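Local structure of putative amidohydrolase/peptidase (Burkholderia cenocepacia, 4WJB) at residues Q100-R105 and H395-A400; L202-G207 and I385-V390. The protein is a putative zinc-dependent amidohydrolase or peptidase of the M20 family, probably hydrolysing carbon-nitrogen bonds other than peptide bonds. One frame throughout, in Å; residues are numbered along the deposited sequence.

Interaction 1: residues Q100-R105 and H395-A400; sequences QPTGGR and HNEAEA
Q100 and H395 meet at one end of this loop-to-loop contact, where CG of Q100 lies 3.3 Å from ND1 of H395. The two side chains cross obliquely, yet the amide and imidazole planes are only 17° apart. The first torsion of Q100 (chi1 -72°) swings CG beside the backbone N, where it meets the ring; a bend at chi2 then sets the course of the amide, leaving CD of Q100 4.0 Å from ND1 of H395. Beyond them T102 and E397 cross at about a right angle, and OE2 of E397 approaches CB of T102 at 3.5 Å; the other carboxylate oxygen, OE1, is hydrogen-bonded to T37.

The H395 end of the contact borders the predicted second zinc position of the M20 catalytic domain. H395 is a predicted ligand there, with D107 and E142 close to its ring, and the loop 100-105 leads toward D107, a ligand of the zinc ion that is bound. E399 reaches across from its own loop: its extended chain lays the carboxylate against the backbone of G104, OE2 coming to 3.4 Å from the G104 CA. OE2 also accepts from the backbone N of Y106 and D107, while OE1 is held by S394 and, weakly, by the backbone N of H395. One acidic side chain thus grips both loops.

E399 O sits over one face of the R105 guanidinium group, 3.8 Å from NH2. A water accepts from R105 N and donates to E397 O, 2.9 Å from each, while NH1 of R105 is bonded to G40 O.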
loop_
_atom_site.group_PDB
_atom_site.type_symbol
_atom_site.label_atom_id
_atom_site.label_comp_id
_atom_site.label_asym_id
_atom_site.label_seq_id
_atom_site.Cartn_x
_atom_site.Cartn_y
_atom_site.Cartn_z
ATOM N N GLN A 100 -13.794 -16.595 -19.763
ATOM C CA GLN A 100 -13.262 -16.525 -18.407
ATOM C C GLN A 100 -14.137 -17.371 -17.489
ATOM O O GLN A 100 -15.282 -17.667 -17.839
ATOM C CB GLN A 100 -13.229 -15.070 -17.925
ATOM C CG GLN A 100 -12.159 -14.216 -18.583
ATOM C CD GLN A 100 -10.773 -14.516 -18.054
ATOM O OE1 GLN A 100 -10.610 -14.923 -16.902
ATOM N NE2 GLN A 100 -9.764 -14.318 -18.894
ATOM N N PRO A 101 -13.607 -17.764 -16.315
ATOM C CA PRO A 101 -14.397 -18.522 -15.336
ATOM C C PRO A 101 -15.720 -17.843 -14.991
ATOM O O PRO A 101 -16.723 -18.534 -14.808
ATOM C CB PRO A 101 -13.478 -18.574 -14.114
ATOM C CG PRO A 101 -12.107 -18.515 -14.686
ATOM C CD PRO A 101 -12.212 -17.590 -15.871
ATOM N N THR A 102 -15.721 -16.514 -14.905
ATOM C CA THR A 102 -16.958 -15.765 -14.689
ATOM C C THR A 102 -17.288 -14.916 -15.916
ATOM O O THR A 102 -17.512 -13.710 -15.804
ATOM C CB THR A 102 -16.873 -14.854 -13.442
ATOM O OG1 THR A 102 -15.845 -13.870 -13.625
ATOM C CG2 THR A 102 -16.564 -15.672 -12.204
ATOM N N GLY A 103 -17.331 -15.558 -17.081
ATOM C CA GLY A 103 -17.511 -14.859 -18.341
ATOM C C GLY A 103 -18.925 -14.385 -18.624
ATOM O O GLY A 103 -19.884 -14.805 -17.973
ATOM N N GLY A 104 -19.047 -13.499 -19.606
ATOM C CA GLY A 104 -20.343 -13.014 -20.043
ATOM C C GLY A 104 -20.846 -13.787 -21.249
ATOM O O GLY A 104 -20.157 -14.672 -21.765
ATOM N N ARG A 105 -22.048 -13.451 -21.705
ATOM C CA ARG A 105 -22.654 -14.142 -22.837
ATOM C C ARG A 105 -22.186 -13.602 -24.189
ATOM O O ARG A 105 -22.627 -14.093 -25.236
ATOM C CB ARG A 105 -24.183 -14.049 -22.757
ATOM C CG ARG A 105 -24.780 -14.673 -21.510
ATOM C CD ARG A 105 -26.303 -14.556 -21.493
ATOM N NE ARG A 105 -26.768 -13.176 -21.637
ATOM C CZ ARG A 105 -26.801 -12.287 -20.648
ATOM N NH1 ARG A 105 -26.385 -12.624 -19.434
ATOM N NH2 ARG A 105 -27.244 -11.055 -20.870
ATOM N N HIS A 395 -16.203 -9.567 -18.659
ATOM C CA HIS A 395 -15.599 -10.644 -17.870
ATOM C C HIS A 395 -16.240 -10.638 -16.510
ATOM O O HIS A 395 -15.574 -10.695 -15.481
ATOM C CB HIS A 395 -14.057 -10.527 -17.798
ATOM C CG HIS A 395 -13.412 -10.552 -19.146
ATOM N ND1 HIS A 395 -12.117 -10.959 -19.360
ATOM C CD2 HIS A 395 -13.898 -10.174 -20.349
ATOM C CE1 HIS A 395 -11.840 -10.855 -20.656
ATOM N NE2 HIS A 395 -12.905 -10.375 -21.266
ATOM N N ASN A 396 -17.563 -10.539 -16.579
ATOM C CA ASN A 396 -18.479 -10.603 -15.469
ATOM C C ASN A 396 -19.755 -11.211 -16.034
ATOM O O ASN A 396 -20.092 -10.971 -17.195
ATOM C CB ASN A 396 -18.740 -9.222 -14.875
ATOM C CG ASN A 396 -19.674 -9.273 -13.705
ATOM O OD1 ASN A 396 -20.883 -9.423 -13.869
ATOM N ND2 ASN A 396 -19.123 -9.141 -12.509
ATOM N N GLU A 397 -20.447 -12.011 -15.233
ATOM C CA GLU A 397 -21.619 -12.739 -15.695
ATOM C C GLU A 397 -22.793 -11.827 -16.067
ATOM O O GLU A 397 -23.699 -12.247 -16.788
ATOM C CB GLU A 397 -22.033 -13.745 -14.620
ATOM C CG GLU A 397 -21.045 -14.900 -14.474
ATOM C CD GLU A 397 -20.916 -15.398 -13.047
ATOM O OE1 GLU A 397 -21.530 -16.434 -12.715
ATOM O OE2 GLU A 397 -20.196 -14.752 -12.258
ATOM N N ALA A 398 -22.767 -10.585 -15.585
ATOM C CA ALA A 398 -23.840 -9.622 -15.849
ATOM C C ALA A 398 -23.568 -8.776 -17.097
ATOM O O ALA A 398 -24.324 -7.853 -17.410
ATOM C CB ALA A 398 -24.048 -8.719 -14.638
ATOM N N GLU A 399 -22.479 -9.090 -17.793
ATOM C CA GLU A 399 -22.123 -8.438 -19.051
ATOM C C GLU A 399 -23.258 -8.536 -20.069
ATOM O O GLU A 399 -23.809 -9.615 -20.284
ATOM C CB GLU A 399 -20.851 -9.069 -19.609
ATOM C CG GLU A 399 -20.614 -8.857 -21.081
ATOM C CD GLU A 399 -19.576 -9.819 -21.624
ATOM O OE1 GLU A 399 -18.410 -9.765 -21.165
ATOM O OE2 GLU A 399 -19.933 -10.643 -22.491
ATOM N N ALA A 400 -23.611 -7.414 -20.692
ATOM C CA ALA A 400 -24.789 -7.391 -21.551
ATOM C C ALA A 400 -24.716 -6.383 -22.696
ATOM O O ALA A 400 -24.139 -5.301 -22.561
ATOM C CB ALA A 400 -26.031 -7.115 -20.707
HETATM O O HOH W 1 -17.100 -12.187 -20.280
HETATM O O HOH W 2 -23.686 -12.072 -19.713
#

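Interaction 2: residues L202-G207 and I385-V390; sequences LHIEQG and IFVPCV. With ZN (zinc ion), chain E.
L202, H203 and I204 pair in parallel with I385, F386 and V387, joining strands 198-204 and 382-387 in the core sheet of the M20 catalytic domain. The short strand segments diverge by 32°, and three backbone hydrogen bonds hold them. H203 N donates to I385 O at 2.9 Å, nearly straight down its carbonyl. H203 O in turn accepts from V387 N over a longer 3.3 Å, the donor tilted 27° from the carbonyl plane. E205 N, just past the strand end, closes the series on V387 O.

The H203 ring has both nitrogens engaged. ND1 donates to I204 O at 2.8 Å, on a lone pair in the carbonyl plane and with the oxygen nearly in the plane of the imidazole; this fixes the ring's rotation and leaves NE2 to bind the zinc ion at 2.2 Å. H96, D107 and a water complete the metal's ligands. Since CG stands anti to the backbone N (chi1 -155°), the ring leads away from the neighbouring strand toward the metal.

On the same face of the sheet as H203, the F386 ring receives the E205 CA over one face, a CH-pi contact, and CG of E205 touches CD2 of F386 at 4.0 Å. The buried E205 carboxylate, lying beyond the ring, is well supplied: OE1 accepts from L210 N and OE2 from I209 N. The other face of the sheet carries L202, whose CD1 meets I385 CG2 at 3.8 Å, and I204, packed on V387. Past the strand ends, a single water donates to both E205 OE1 and G207 O, 2.6 Å from each.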
loop_
_atom_site.group_PDB
_atom_site.type_symbol
_atom_site.label_atom_id
_atom_site.label_comp_id
_atom_site.label_asym_id
_atom_site.label_seq_id
_atom_site.Cartn_x
_atom_site.Cartn_y
_atom_site.Cartn_z
ATOM N N LEU A 202 -15.414 -8.485 -34.813
ATOM C CA LEU A 202 -16.498 -7.802 -34.122
ATOM C C LEU A 202 -16.456 -8.170 -32.638
ATOM O O LEU A 202 -16.362 -9.343 -32.312
ATOM C CB LEU A 202 -17.835 -8.198 -34.759
ATOM C CG LEU A 202 -19.148 -7.766 -34.116
ATOM C CD1 LEU A 202 -19.286 -6.252 -34.126
ATOM C CD2 LEU A 202 -20.313 -8.430 -34.841
ATOM N N HIS A 203 -16.501 -7.182 -31.744
ATOM C CA HIS A 203 -16.337 -7.448 -30.312
ATOM C C HIS A 203 -17.016 -6.353 -29.486
ATOM O O HIS A 203 -17.092 -5.197 -29.907
ATOM C CB HIS A 203 -14.836 -7.542 -29.956
ATOM C CG HIS A 203 -14.530 -8.358 -28.728
ATOM N ND1 HIS A 203 -14.750 -7.895 -27.446
ATOM C CD2 HIS A 203 -13.976 -9.589 -28.587
ATOM C CE1 HIS A 203 -14.370 -8.813 -26.574
ATOM N NE2 HIS A 203 -13.894 -9.852 -27.238
ATOM N N ILE A 204 -17.524 -6.712 -28.313
ATOM C CA ILE A 204 -18.045 -5.706 -27.400
ATOM C C ILE A 204 -16.882 -4.855 -26.901
ATOM O O ILE A 204 -15.737 -5.318 -26.858
ATOM C CB ILE A 204 -18.786 -6.331 -26.210
ATOM C CG1 ILE A 204 -17.818 -7.149 -25.354
ATOM C CG2 ILE A 204 -19.940 -7.196 -26.702
ATOM C CD1 ILE A 204 -18.387 -7.560 -24.014
ATOM N N GLU A 205 -17.172 -3.613 -26.530
ATOM C CA GLU A 205 -16.116 -2.680 -26.144
ATOM C C GLU A 205 -15.334 -3.124 -24.905
ATOM O O GLU A 205 -14.114 -2.950 -24.854
ATOM C CB GLU A 205 -16.686 -1.279 -25.891
ATOM C CG GLU A 205 -15.608 -0.289 -25.441
ATOM C CD GLU A 205 -16.161 1.036 -24.952
ATOM O OE1 GLU A 205 -17.283 1.417 -25.356
ATOM O OE2 GLU A 205 -15.458 1.698 -24.164
ATOM N N GLN A 206 -16.042 -3.693 -23.926
ATOM C CA GLN A 206 -15.485 -4.006 -22.601
ATOM C C GLN A 206 -15.106 -2.714 -21.879
ATOM O O GLN A 206 -14.176 -2.673 -21.064
ATOM C CB GLN A 206 -14.277 -4.949 -22.696
ATOM C CG GLN A 206 -14.560 -6.276 -23.404
ATOM C CD GLN A 206 -13.357 -7.211 -23.407
ATOM O OE1 GLN A 206 -12.259 -6.822 -23.805
ATOM N NE2 GLN A 206 -13.561 -8.452 -22.956
ATOM N N GLY A 207 -15.854 -1.660 -22.187
ATOM C CA GLY A 207 -15.653 -0.350 -21.597
ATOM C C GLY A 207 -16.906 0.467 -21.834
ATOM O O GLY A 207 -17.807 0.023 -22.549
ATOM N N ILE A 385 -14.424 -3.883 -35.027
ATOM C CA ILE A 385 -15.700 -3.203 -34.871
ATOM C C ILE A 385 -16.186 -3.407 -33.440
ATOM O O ILE A 385 -16.321 -4.549 -32.992
ATOM C CB ILE A 385 -16.757 -3.749 -35.855
ATOM C CG1 ILE A 385 -16.251 -3.664 -37.296
ATOM C CG2 ILE A 385 -18.076 -2.994 -35.693
ATOM C CD1 ILE A 385 -17.004 -4.577 -38.271
ATOM N N PHE A 386 -16.423 -2.310 -32.721
ATOM C CA PHE A 386 -16.945 -2.373 -31.357
ATOM C C PHE A 386 -18.432 -2.036 -31.306
ATOM O O PHE A 386 -18.911 -1.186 -32.055
ATOM C CB PHE A 386 -16.192 -1.411 -30.425
ATOM C CG PHE A 386 -14.890 -1.951 -29.891
ATOM C CD1 PHE A 386 -14.436 -3.210 -30.252
ATOM C CD2 PHE A 386 -14.118 -1.189 -29.027
ATOM C CE1 PHE A 386 -13.238 -3.700 -29.762
ATOM C CE2 PHE A 386 -12.917 -1.677 -28.529
ATOM C CZ PHE A 386 -12.479 -2.935 -28.899
ATOM N N VAL A 387 -19.152 -2.714 -30.417
ATOM C CA VAL A 387 -20.482 -2.283 -29.992
ATOM C C VAL A 387 -20.391 -1.933 -28.507
ATOM O O VAL A 387 -19.459 -2.371 -27.829
ATOM C CB VAL A 387 -21.559 -3.367 -30.214
ATOM C CG1 VAL A 387 -21.751 -3.640 -31.700
ATOM C CG2 VAL A 387 -21.207 -4.640 -29.453
ATOM N N PRO A 388 -21.349 -1.143 -27.989
ATOM C CA PRO A 388 -21.248 -0.805 -26.567
ATOM C C PRO A 388 -21.607 -1.995 -25.688
ATOM O O PRO A 388 -22.131 -2.992 -26.180
ATOM C CB PRO A 388 -22.277 0.328 -26.389
ATOM C CG PRO A 388 -22.738 0.694 -27.791
ATOM C CD PRO A 388 -22.527 -0.523 -28.619
ATOM N N CYS A 389 -21.314 -1.897 -24.399
ATOM C CA CYS A 389 -21.874 -2.847 -23.453
ATOM C C CYS A 389 -22.367 -2.081 -22.239
ATOM O O CYS A 389 -21.834 -1.023 -21.907
ATOM C CB CYS A 389 -20.857 -3.926 -23.072
ATOM S SG CYS A 389 -19.228 -3.328 -22.585
ATOM N N VAL A 390 -23.412 -2.601 -21.605
ATOM C CA VAL A 390 -24.038 -1.933 -20.469
ATOM C C VAL A 390 -23.045 -1.719 -19.335
ATOM O O VAL A 390 -22.399 -2.666 -18.883
ATOM C CB VAL A 390 -25.239 -2.735 -19.944
ATOM C CG1 VAL A 390 -25.950 -1.961 -18.847
ATOM C CG2 VAL A 390 -26.191 -3.052 -21.081
HETATM ZN ZN ZN E . -12.874 -11.323 -26.037
HETATM O O HOH W 3 -19.523 1.069 -24.164
HETATM O O HOH W 4 -11.146 -10.892 -27.167
#

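From the N terminus, the chain leaves strand 91-96 and first enters the loop 100-105, which waits for its partner until residues 395-400, so interaction 1 closes a loop of nearly three hundred residues. Within that loop, strand 198-204 runs into 202-207 and meets 385-390 much later; interaction 2 is therefore nested inside interaction 1, and the dimerisation region falls between its two segments. Interaction 1 ties together the loops preceding helices 109-124 and 403-421, whereas interaction 2 pairs two central strands. The centres of the two interactions are about 13 Å apart; a probable hydrogen bond from V390 N to A400 O and packing of I204 CD1 on E399 CD join them.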